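Local atomic coordinates of XPF endonuclease (Aeropyrum pernix, PDB entry 2BGW), a protein that probably cuts DNA in a structure-specific manner as a magnesium-dependent endonuclease of nucleotide excision repair. Residues 49-54 with 128-133; 57-62 with 100-105; 165-170 with 212-217. One frame throughout, in Å; residues are numbered along the deposited sequence.

Contact 1. Residues 49-54 with 128-133. With MG (magnesium ion), chain E; SO4 (sulfate ion), chain G.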
loop_
_atom_site.group_PDB
_atom_site.type_symbol
_atom_site.label_atom_id
_atom_site.label_comp_id
_atom_site.label_asym_id
_atom_site.label_seq_id
_atom_site.Cartn_x
_atom_site.Cartn_y
_atom_site.Cartn_z
ATOM N N ILE A 49 6.516 -2.486 1.817
ATOM C CA ILE A 49 5.268 -2.197 2.488
ATOM C C ILE A 49 5.121 -0.712 2.809
ATOM O O ILE A 49 5.868 -0.166 3.614
ATOM C CB ILE A 49 5.132 -3.020 3.767
ATOM C CG1 ILE A 49 5.192 -4.515 3.412
ATOM C CG2 ILE A 49 3.848 -2.650 4.453
ATOM C CD1 ILE A 49 4.957 -5.493 4.534
ATOM N N ILE A 50 4.158 -0.056 2.174
ATOM C CA ILE A 50 3.870 1.329 2.502
ATOM C C ILE A 50 2.543 1.362 3.264
ATOM O O ILE A 50 1.653 0.535 3.021
ATOM C CB ILE A 50 3.845 2.241 1.233
ATOM C CG1 ILE A 50 3.847 3.710 1.605
ATOM C CG2 ILE A 50 2.633 1.974 0.383
ATOM C CD1 ILE A 50 5.174 4.225 1.939
ATOM N N VAL A 51 2.435 2.316 4.188
ATOM C CA VAL A 51 1.265 2.496 5.035
ATOM C C VAL A 51 0.768 3.924 4.884
ATOM O O VAL A 51 1.556 4.888 4.952
ATOM C CB VAL A 51 1.610 2.234 6.532
ATOM C CG1 VAL A 51 0.524 2.761 7.476
ATOM C CG2 VAL A 51 1.843 0.771 6.775
ATOM N N GLU A 52 -0.538 4.048 4.692
ATOM C CA GLU A 52 -1.207 5.329 4.542
ATOM C C GLU A 52 -2.174 5.362 5.693
ATOM O O GLU A 52 -2.983 4.466 5.834
ATOM C CB GLU A 52 -1.921 5.366 3.168
ATOM C CG GLU A 52 -2.812 6.560 2.832
ATOM C CD GLU A 52 -2.234 7.909 3.268
ATOM O OE1 GLU A 52 -1.019 8.170 3.078
ATOM O OE2 GLU A 52 -3.020 8.731 3.796
ATOM N N ARG A 53 -2.053 6.356 6.558
ATOM C CA ARG A 53 -2.888 6.438 7.764
ATOM C C ARG A 53 -3.984 7.437 7.534
ATOM O O ARG A 53 -3.722 8.544 7.090
ATOM C CB ARG A 53 -2.086 6.887 8.976
ATOM C CG ARG A 53 -2.912 7.019 10.220
ATOM C CD ARG A 53 -2.196 7.866 11.248
ATOM N NE ARG A 53 -3.036 8.213 12.394
ATOM C CZ ARG A 53 -3.372 9.458 12.735
ATOM N NH1 ARG A 53 -2.938 10.487 12.025
ATOM N NH2 ARG A 53 -4.130 9.682 13.801
ATOM N N LYS A 54 -5.211 7.046 7.861
ATOM C CA LYS A 54 -6.374 7.903 7.675
ATOM C C LYS A 54 -7.379 7.711 8.796
ATOM O O LYS A 54 -7.724 6.575 9.135
ATOM C CB LYS A 54 -7.017 7.558 6.343
ATOM C CG LYS A 54 -7.108 8.718 5.441
ATOM C CD LYS A 54 -6.635 8.372 4.080
ATOM C CE LYS A 54 -6.054 9.613 3.468
ATOM N NZ LYS A 54 -6.092 9.435 2.024
ATOM N N LEU A 128 0.141 0.221 17.097
ATOM C CA LEU A 128 0.345 -1.205 17.273
ATOM C C LEU A 128 0.409 -1.960 15.941
ATOM O O LEU A 128 1.273 -2.810 15.744
ATOM C CB LEU A 128 -0.712 -1.800 18.205
ATOM C CG LEU A 128 -0.575 -1.282 19.641
ATOM C CD1 LEU A 128 -1.891 -1.343 20.395
ATOM C CD2 LEU A 128 0.508 -2.045 20.378
ATOM N N VAL A 129 -0.494 -1.642 15.030
ATOM C CA VAL A 129 -0.575 -2.338 13.760
ATOM C C VAL A 129 0.681 -2.056 12.963
ATOM O O VAL A 129 1.254 -2.951 12.335
ATOM C CB VAL A 129 -1.827 -1.877 12.980
ATOM C CG1 VAL A 129 -1.901 -2.485 11.602
ATOM C CG2 VAL A 129 -3.039 -2.261 13.748
ATOM N N ILE A 130 1.128 -0.806 12.989
ATOM C CA ILE A 130 2.343 -0.462 12.251
ATOM C C ILE A 130 3.500 -1.250 12.845
ATOM O O ILE A 130 4.280 -1.854 12.128
ATOM C CB ILE A 130 2.661 1.051 12.271
ATOM C CG1 ILE A 130 1.655 1.815 11.400
ATOM C CG2 ILE A 130 4.098 1.283 11.766
ATOM C CD1 ILE A 130 1.640 3.298 11.650
ATOM N N GLU A 131 3.587 -1.255 14.170
ATOM C CA GLU A 131 4.697 -1.908 14.848
ATOM C C GLU A 131 4.738 -3.419 14.581
ATOM O O GLU A 131 5.798 -3.995 14.453
ATOM C CB GLU A 131 4.616 -1.592 16.333
ATOM C CG GLU A 131 5.772 -2.054 17.126
ATOM C CD GLU A 131 5.469 -3.291 17.874
ATOM O OE1 GLU A 131 4.334 -3.433 18.303
ATOM O OE2 GLU A 131 6.353 -4.134 18.057
ATOM N N SER A 132 3.574 -4.041 14.464
ATOM C CA SER A 132 3.490 -5.464 14.243
ATOM C C SER A 132 3.888 -5.814 12.820
ATOM O O SER A 132 4.564 -6.803 12.585
ATOM C CB SER A 132 2.066 -5.935 14.536
ATOM O OG SER A 132 1.866 -6.139 15.927
ATOM N N LEU A 133 3.451 -4.987 11.874
ATOM C CA LEU A 133 3.804 -5.122 10.488
ATOM C C LEU A 133 5.315 -4.997 10.290
ATOM O O LEU A 133 5.932 -5.839 9.632
ATOM C CB LEU A 133 3.080 -4.073 9.683
ATOM C CG LEU A 133 1.607 -4.309 9.400
ATOM C CD1 LEU A 133 1.034 -3.028 8.856
ATOM C CD2 LEU A 133 1.327 -5.484 8.434
HETATM MG MG MG E . -2.385 10.142 5.466
HETATM S S SO4 G . -3.929 13.707 13.145
HETATM O O1 SO4 G . -2.629 13.159 12.763
HETATM O O2 SO4 G . -4.858 13.469 12.031
HETATM O O3 SO4 G . -4.437 13.034 14.353
HETATM O O4 SO4 G . -3.712 15.129 13.442
#
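Val51 meets two residues of helix 123-137, one with each methyl. Its CG1 lies 4.2 Å from Ile130 CG1, the two side chains crossing at a slant, and its CG2 lies 4.4 Å from Leu133 CD1. The first torsion explains this split: with CG1 anti to the backbone N (chi1 165°), CG2 falls beside that nitrogen and faces Leu133. The contact is apolar and buried; Tyr43 and Val45 of strand 43-46 and Ile85 of strand 81-87 also touch Val51.

Strand alternation carries Glu52 to the other side of the sheet. There its OE2 binds the magnesium at 2.3 Å, and Asp42 supplies a second carboxylate oxygen; Arg53 O lies 2.6 Å from the metal. Arg53 N donates to Asp42 OD2, so backbone and metal hold the same oxygen. The extended Arg53 chain presents the edge of its guanidinium, in plane, to the sulfate sulfur: NH1 bonds O1 at 2.8 Å (148° at the hydrogen), and NH2 bonds O3 weakly at 3.4 Å. NH2 also forms a salt bridge with Glu87. A methionine at Arg53 would remove these donors and would probably leave Glu87 without its charge partner and the sulfate less firmly held. The run Glu52-Arg53-Lys54 on a central strand, with Asp42 beside it, is the ERK signature of the XPF-type PD-(D/E)XK nuclease fold.

Contact 2. Residues 57-62 with 100-105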
loop_
_atom_site.group_PDB
_atom_site.type_symbol
_atom_site.label_atom_id
_atom_site.label_comp_id
_atom_site.label_asym_id
_atom_site.label_seq_id
_atom_site.Cartn_x
_atom_site.Cartn_y
_atom_site.Cartn_z
ATOM N N SER A 57 -12.952 9.548 9.272
ATOM C CA SER A 57 -13.571 10.652 8.545
ATOM C C SER A 57 -12.759 11.194 7.340
ATOM O O SER A 57 -13.350 11.495 6.292
ATOM C CB SER A 57 -14.155 11.737 9.461
ATOM O OG SER A 57 -13.242 12.136 10.440
ATOM N N ASP A 58 -11.435 11.295 7.455
ATOM C CA ASP A 58 -10.634 11.589 6.262
ATOM C C ASP A 58 -10.761 10.494 5.219
ATOM O O ASP A 58 -10.754 10.766 4.018
ATOM C CB ASP A 58 -9.181 11.784 6.614
ATOM C CG ASP A 58 -8.972 13.021 7.379
ATOM O OD1 ASP A 58 -9.873 13.870 7.324
ATOM O OD2 ASP A 58 -7.935 13.159 8.044
ATOM N N PHE A 59 -10.901 9.253 5.660
ATOM C CA PHE A 59 -11.191 8.235 4.680
ATOM C C PHE A 59 -12.408 8.640 3.884
ATOM O O PHE A 59 -12.356 8.679 2.647
ATOM C CB PHE A 59 -11.427 6.879 5.291
ATOM C CG PHE A 59 -11.604 5.813 4.275
ATOM C CD1 PHE A 59 -10.505 5.223 3.677
ATOM C CD2 PHE A 59 -12.871 5.408 3.893
ATOM C CE1 PHE A 59 -10.665 4.227 2.724
ATOM C CE2 PHE A 59 -13.042 4.412 2.937
ATOM C CZ PHE A 59 -11.933 3.822 2.354
ATOM N N ALA A 60 -13.492 8.960 4.599
ATOM C CA ALA A 60 -14.759 9.361 3.987
ATOM C C ALA A 60 -14.564 10.594 3.120
ATOM O O ALA A 60 -14.821 10.550 1.908
ATOM C CB ALA A 60 -15.794 9.610 5.041
ATOM N N LYS A 61 -14.064 11.666 3.736
ATOM C CA LYS A 61 -13.856 12.937 3.053
ATOM C C LYS A 61 -13.196 12.726 1.684
ATOM O O LYS A 61 -13.770 13.042 0.631
ATOM C CB LYS A 61 -13.064 13.896 3.935
ATOM C CG LYS A 61 -13.087 15.319 3.441
ATOM C CD LYS A 61 -12.052 16.269 4.141
ATOM C CE LYS A 61 -11.688 17.469 3.168
ATOM N NZ LYS A 61 -10.895 18.617 3.736
ATOM N N SER A 62 -12.029 12.111 1.680
ATOM C CA SER A 62 -11.315 11.923 0.426
ATOM C C SER A 62 -12.007 10.970 -0.559
ATOM O O SER A 62 -11.756 11.066 -1.754
ATOM C CB SER A 62 -9.907 11.442 0.698
ATOM O OG SER A 62 -9.962 10.042 0.853
ATOM N N ARG A 100 -23.430 2.962 1.865
ATOM C CA ARG A 100 -23.335 2.113 0.686
ATOM C C ARG A 100 -22.073 2.539 -0.028
ATOM O O ARG A 100 -21.318 1.691 -0.473
ATOM C CB ARG A 100 -24.532 2.246 -0.238
ATOM C CG ARG A 100 -24.431 1.380 -1.499
ATOM C CD ARG A 100 -25.382 0.169 -1.424
ATOM N NE ARG A 100 -25.289 -0.727 -2.583
ATOM C CZ ARG A 100 -25.690 -0.419 -3.823
ATOM N NH1 ARG A 100 -26.214 0.782 -4.078
ATOM N NH2 ARG A 100 -25.548 -1.304 -4.822
ATOM N N SER A 101 -21.832 3.850 -0.097
ATOM C CA SER A 101 -20.610 4.389 -0.658
ATOM C C SER A 101 -19.373 3.841 0.054
ATOM O O SER A 101 -18.572 3.125 -0.549
ATOM C CB SER A 101 -20.615 5.908 -0.565
ATOM O OG SER A 101 -21.207 6.465 -1.703
ATOM N N LEU A 102 -19.233 4.171 1.338
ATOM C CA LEU A 102 -18.032 3.860 2.094
ATOM C C LEU A 102 -17.594 2.393 1.950
ATOM O O LEU A 102 -16.485 2.121 1.463
ATOM C CB LEU A 102 -18.189 4.295 3.549
ATOM C CG LEU A 102 -18.198 5.818 3.681
ATOM C CD1 LEU A 102 -18.395 6.275 5.103
ATOM C CD2 LEU A 102 -16.930 6.410 3.168
ATOM N N TYR A 103 -18.469 1.457 2.317
ATOM C CA TYR A 103 -18.120 0.048 2.272
ATOM C C TYR A 103 -17.807 -0.365 0.837
ATOM O O TYR A 103 -16.887 -1.149 0.609
ATOM C CB TYR A 103 -19.217 -0.845 2.875
ATOM C CG TYR A 103 -19.445 -0.654 4.360
ATOM C CD1 TYR A 103 -20.659 -0.150 4.844
ATOM C CD2 TYR A 103 -18.451 -0.968 5.293
ATOM C CE1 TYR A 103 -20.883 0.041 6.222
ATOM C CE2 TYR A 103 -18.671 -0.789 6.684
ATOM C CZ TYR A 103 -19.896 -0.280 7.126
ATOM O OH TYR A 103 -20.115 -0.090 8.464
ATOM N N ALA A 104 -18.548 0.167 -0.134
ATOM C CA ALA A 104 -18.274 -0.145 -1.544
ATOM C C ALA A 104 -16.856 0.284 -1.912
ATOM O O ALA A 104 -16.129 -0.462 -2.563
ATOM C CB ALA A 104 -19.285 0.496 -2.460
ATOM N N ALA A 105 -16.456 1.467 -1.471
ATOM C CA ALA A 105 -15.101 1.917 -1.701
ATOM C C ALA A 105 -14.133 0.878 -1.137
ATOM O O ALA A 105 -13.248 0.384 -1.838
ATOM C CB ALA A 105 -14.868 3.279 -1.051
#
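Leu102 has CG anti to its carbonyl carbon (chi1 -70°), and chi2 of 178° extends CD1, leaving CD2 as the other branch; it is CD2 that meets Ala60 and Phe59 of the facing helix. Phe59 answers with its ring carbon CG anti to the backbone N (chi1 -175°), which sends the ring out toward helix 99-112. A single methyl therefore makes the closest contacts: Leu102 CD2 lies 3.8 Å from Ala60 CA and 3.9 Å from Ala60 CB, and also approaches Phe59 CD2 to 4.2 Å. The last approach is to the edge of the ring, near its plane, so it is no stack over a face. Since Ala60 has only a methyl, Leu102 reaches the backbone itself, and the two CA atoms come within 6.7 Å of each other.

Met106 and Leu109, further along helix 99-112, also touch the Phe59 ring, as does Leu68 of helix 67-78; Leu63 of helix 56-65 also touches Leu102. Arg100, two residues before Leu102, makes a salt bridge to Glu131 of the second subunit. Helix 99-112 links the parallel strands 81-87 and 116-120 in a beta-alpha-beta crossover, and here it packs against the helix that directly follows the metal-binding strand of the ERCC4-type nuclease fold.

Contact 3. Residues 165-170 with 212-217. With nucleotides of chain C.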
loop_
_atom_site.group_PDB
_atom_site.type_symbol
_atom_site.label_atom_id
_atom_site.label_comp_id
_atom_site.label_asym_id
_atom_site.label_seq_id
_atom_site.Cartn_x
_atom_site.Cartn_y
_atom_site.Cartn_z
ATOM N N GLN A 165 10.517 4.636 -11.380
ATOM C CA GLN A 165 9.138 4.145 -11.726
ATOM C C GLN A 165 8.379 5.066 -12.706
ATOM O O GLN A 165 7.526 4.616 -13.494
ATOM C CB GLN A 165 8.275 3.931 -10.474
ATOM C CG GLN A 165 8.099 2.471 -9.957
ATOM C CD GLN A 165 8.540 2.328 -8.460
ATOM O OE1 GLN A 165 7.805 2.697 -7.540
ATOM N NE2 GLN A 165 9.764 1.824 -8.238
ATOM N N SER A 166 8.714 6.350 -12.655
ATOM C CA SER A 166 8.092 7.335 -13.510
ATOM C C SER A 166 8.403 7.142 -15.000
ATOM O O SER A 166 7.765 7.742 -15.843
ATOM C CB SER A 166 8.448 8.750 -13.042
ATOM O OG SER A 166 9.822 9.041 -13.269
ATOM N N PHE A 167 9.376 6.304 -15.326
ATOM C CA PHE A 167 9.675 5.995 -16.719
ATOM C C PHE A 167 8.681 4.992 -17.274
ATOM O O PHE A 167 8.143 4.142 -16.532
ATOM C CB PHE A 167 11.081 5.423 -16.855
ATOM C CG PHE A 167 12.180 6.469 -16.879
ATOM C CD1 PHE A 167 12.566 7.141 -15.706
ATOM C CD2 PHE A 167 12.852 6.763 -18.064
ATOM C CE1 PHE A 167 13.585 8.098 -15.718
ATOM C CE2 PHE A 167 13.885 7.717 -18.092
ATOM C CZ PHE A 167 14.247 8.380 -16.917
ATOM N N PRO A 168 8.419 5.080 -18.588
ATOM C CA PRO A 168 7.607 4.076 -19.250
ATOM C C PRO A 168 8.361 2.761 -19.183
ATOM O O PRO A 168 9.577 2.792 -19.168
ATOM C CB PRO A 168 7.562 4.576 -20.689
ATOM C CG PRO A 168 7.866 6.028 -20.589
ATOM C CD PRO A 168 8.871 6.113 -19.535
ATOM N N GLY A 169 7.661 1.631 -19.123
ATOM C CA GLY A 169 8.302 0.323 -19.040
ATOM C C GLY A 169 8.906 0.029 -17.675
ATOM O O GLY A 169 9.033 -1.128 -17.283
ATOM N N ILE A 170 9.288 1.065 -16.939
ATOM C CA ILE A 170 9.886 0.860 -15.624
ATOM C C ILE A 170 8.860 0.871 -14.465
ATOM O O ILE A 170 8.301 1.936 -14.096
ATOM C CB ILE A 170 11.010 1.868 -15.357
ATOM C CG1 ILE A 170 12.065 1.764 -16.459
ATOM C CG2 ILE A 170 11.618 1.628 -13.986
ATOM C CD1 ILE A 170 13.222 2.748 -16.280
ATOM N N LYS A 212 15.974 7.564 -25.520
ATOM C CA LYS A 212 15.408 8.683 -26.265
ATOM C C LYS A 212 14.917 9.731 -25.282
ATOM O O LYS A 212 15.154 10.914 -25.500
ATOM C CB LYS A 212 14.315 8.267 -27.262
ATOM N N ILE A 213 14.291 9.321 -24.176
ATOM C CA ILE A 213 13.838 10.314 -23.183
ATOM C C ILE A 213 14.996 11.040 -22.477
ATOM O O ILE A 213 14.930 12.241 -22.222
ATOM C CB ILE A 213 12.918 9.707 -22.135
ATOM C CG1 ILE A 213 11.564 9.405 -22.745
ATOM C CG2 ILE A 213 12.727 10.682 -20.977
ATOM C CD1 ILE A 213 10.786 8.380 -21.970
ATOM N N LEU A 214 16.048 10.297 -22.171
ATOM C CA LEU A 214 17.159 10.828 -21.442
ATOM C C LEU A 214 17.901 11.869 -22.251
ATOM O O LEU A 214 18.524 12.766 -21.682
ATOM C CB LEU A 214 18.103 9.691 -21.095
ATOM C CG LEU A 214 17.676 8.794 -19.941
ATOM C CD1 LEU A 214 18.491 7.527 -19.925
ATOM C CD2 LEU A 214 17.804 9.548 -18.613
ATOM N N MET A 215 17.810 11.761 -23.579
ATOM C CA MET A 215 18.691 12.509 -24.501
ATOM C C MET A 215 18.025 13.519 -25.419
ATOM O O MET A 215 18.636 14.520 -25.756
ATOM C CB MET A 215 19.499 11.558 -25.367
ATOM C CG MET A 215 20.205 10.488 -24.582
ATOM S SD MET A 215 21.801 10.052 -25.296
ATOM C CE MET A 215 22.728 11.623 -25.137
ATOM N N THR A 216 16.796 13.278 -25.846
ATOM C CA THR A 216 16.171 14.202 -26.779
ATOM C C THR A 216 16.066 15.637 -26.228
ATOM O O THR A 216 15.372 15.870 -25.264
ATOM C CB THR A 216 14.827 13.672 -27.268
ATOM O OG1 THR A 216 15.059 12.564 -28.148
ATOM C CG2 THR A 216 14.093 14.749 -28.030
ATOM N N PRO A 217 16.789 16.595 -26.845
ATOM C CA PRO A 217 16.778 18.004 -26.446
ATOM C C PRO A 217 15.397 18.618 -26.363
ATOM O O PRO A 217 14.477 18.185 -27.022
ATOM C CB PRO A 217 17.582 18.707 -27.549
ATOM C CG PRO A 217 17.780 17.719 -28.603
ATOM C CD PRO A 217 17.712 16.375 -27.975
ATOM P P DG C 14 4.832 1.373 -16.715
ATOM O OP1 DG C 14 4.875 1.899 -18.098
ATOM O OP2 DG C 14 5.731 1.995 -15.684
ATOM O "O5'" DG C 14 3.302 1.418 -16.293
ATOM C "C5'" DG C 14 2.372 0.739 -17.123
ATOM C "C4'" DG C 14 0.956 0.927 -16.615
ATOM O "O4'" DG C 14 0.625 -0.195 -15.747
ATOM C "C3'" DG C 14 0.699 2.189 -15.803
ATOM O "O3'" DG C 14 -0.594 2.658 -16.187
ATOM C "C2'" DG C 14 0.814 1.693 -14.346
ATOM C "C1'" DG C 14 0.216 0.289 -14.472
ATOM N N9 DG C 14 0.529 -0.740 -13.466
ATOM C C8 DG C 14 1.600 -0.820 -12.619
ATOM N N7 DG C 14 1.573 -1.869 -11.834
ATOM C C5 DG C 14 0.412 -2.538 -12.181
ATOM C C6 DG C 14 -0.162 -3.743 -11.678
ATOM O O6 DG C 14 0.235 -4.515 -10.788
ATOM N N1 DG C 14 -1.360 -4.071 -12.296
ATOM C C2 DG C 14 -1.934 -3.331 -13.276
ATOM N N2 DG C 14 -3.077 -3.851 -13.723
ATOM N N3 DG C 14 -1.428 -2.202 -13.766
ATOM C C4 DG C 14 -0.247 -1.855 -13.179
ATOM P P DT C 13 7.950 -3.918 -13.398
ATOM O OP1 DT C 13 9.190 -3.099 -13.409
ATOM O OP2 DT C 13 7.354 -4.231 -12.084
ATOM O "O5'" DT C 13 6.811 -3.295 -14.344
ATOM C "C5'" DT C 13 7.022 -2.996 -15.732
ATOM C "C4'" DT C 13 5.787 -2.347 -16.357
ATOM O "O4'" DT C 13 4.579 -3.171 -16.261
ATOM C "C3'" DT C 13 5.395 -1.017 -15.739
ATOM O "O3'" DT C 13 5.012 -0.216 -16.829
ATOM C "C2'" DT C 13 4.260 -1.389 -14.760
ATOM C "C1'" DT C 13 3.554 -2.538 -15.483
ATOM N N1 DT C 13 2.868 -3.681 -14.722
ATOM C C2 DT C 13 1.606 -4.133 -15.098
ATOM O O2 DT C 13 0.936 -3.656 -15.985
ATOM N N3 DT C 13 1.094 -5.185 -14.395
ATOM C C4 DT C 13 1.695 -5.873 -13.375
ATOM O O4 DT C 13 1.130 -6.822 -12.826
ATOM C C5 DT C 13 3.003 -5.381 -13.002
ATOM C C7 DT C 13 3.622 -5.809 -11.707
ATOM C C6 DT C 13 3.515 -4.337 -13.693
#
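Phe167 and Pro168 press onto the last helical turn before Thr216, while Gly169, the very next residue, holds DNA through its backbone: a short loop with an apolar flank and a phosphate-binding one. This is the hairpin of a helix-hairpin-helix motif, set between helices 155-165 and 172-182. Ile213 reaches its CD1 methyl to the Pro168 ring, 3.8 Å from Pro168 CD. The Phe167 and Leu214 side chains cross at about a right angle, and Leu214 CD2 comes to the ring edge, near its plane, 4.1 Å from Phe167 CZ. Ile213 CG2 approaches Phe167 CE2 obliquely at 4.3 Å. With CG1 beside the backbone N (chi1 -72°) and CG2 anti to it, the two branches of Ile213 part: CD1 goes to Pro168 and CG2 to Phe167.

Gly169, at a positive phi of 74°, donates its N to OP1 of DG14 of chain C at 3.0 Å, with 149° at the hydrogen. The contacts made here are to phosphate and sugar atoms, consistent with binding that does not read the sequence. Ile163 and Trp159 of the second subunit pack on Phe167 and Pro168, so the hairpin also adjoins the dimer interface. Where helix 204-215 ends, Lys212 O accepts two bonds from one residue on opposite faces of its carbonyl plane: Thr216 N at 2.9 Å and Thr216 OG1 at 3.1 Å.

Overall arrangement
Contacts 1 and 2 belong to the nuclease domain, and contact 3 to the helix-hairpin-helix domain that follows it. Contact 2 is nested in the loop closed by contact 1; their centres lie 19 Å apart and they meet directly where strand 49-55 runs into helix 56-65, Lys54 CG lying 3.8 Å from Phe59 N. Contact 1 sets helix 123-137 against strand 49-55, in the interior of the mixed sheet, whereas contact 2 joins two helices. Contact 3 comes later in series, its centre 33 Å from that of contact 1 and 36 Å from that of contact 2. Metal site and phosphate-binding hairpin are thus carried by separate modules, yet all three contacts touch the second subunit, consistent with dimerisation through both domains.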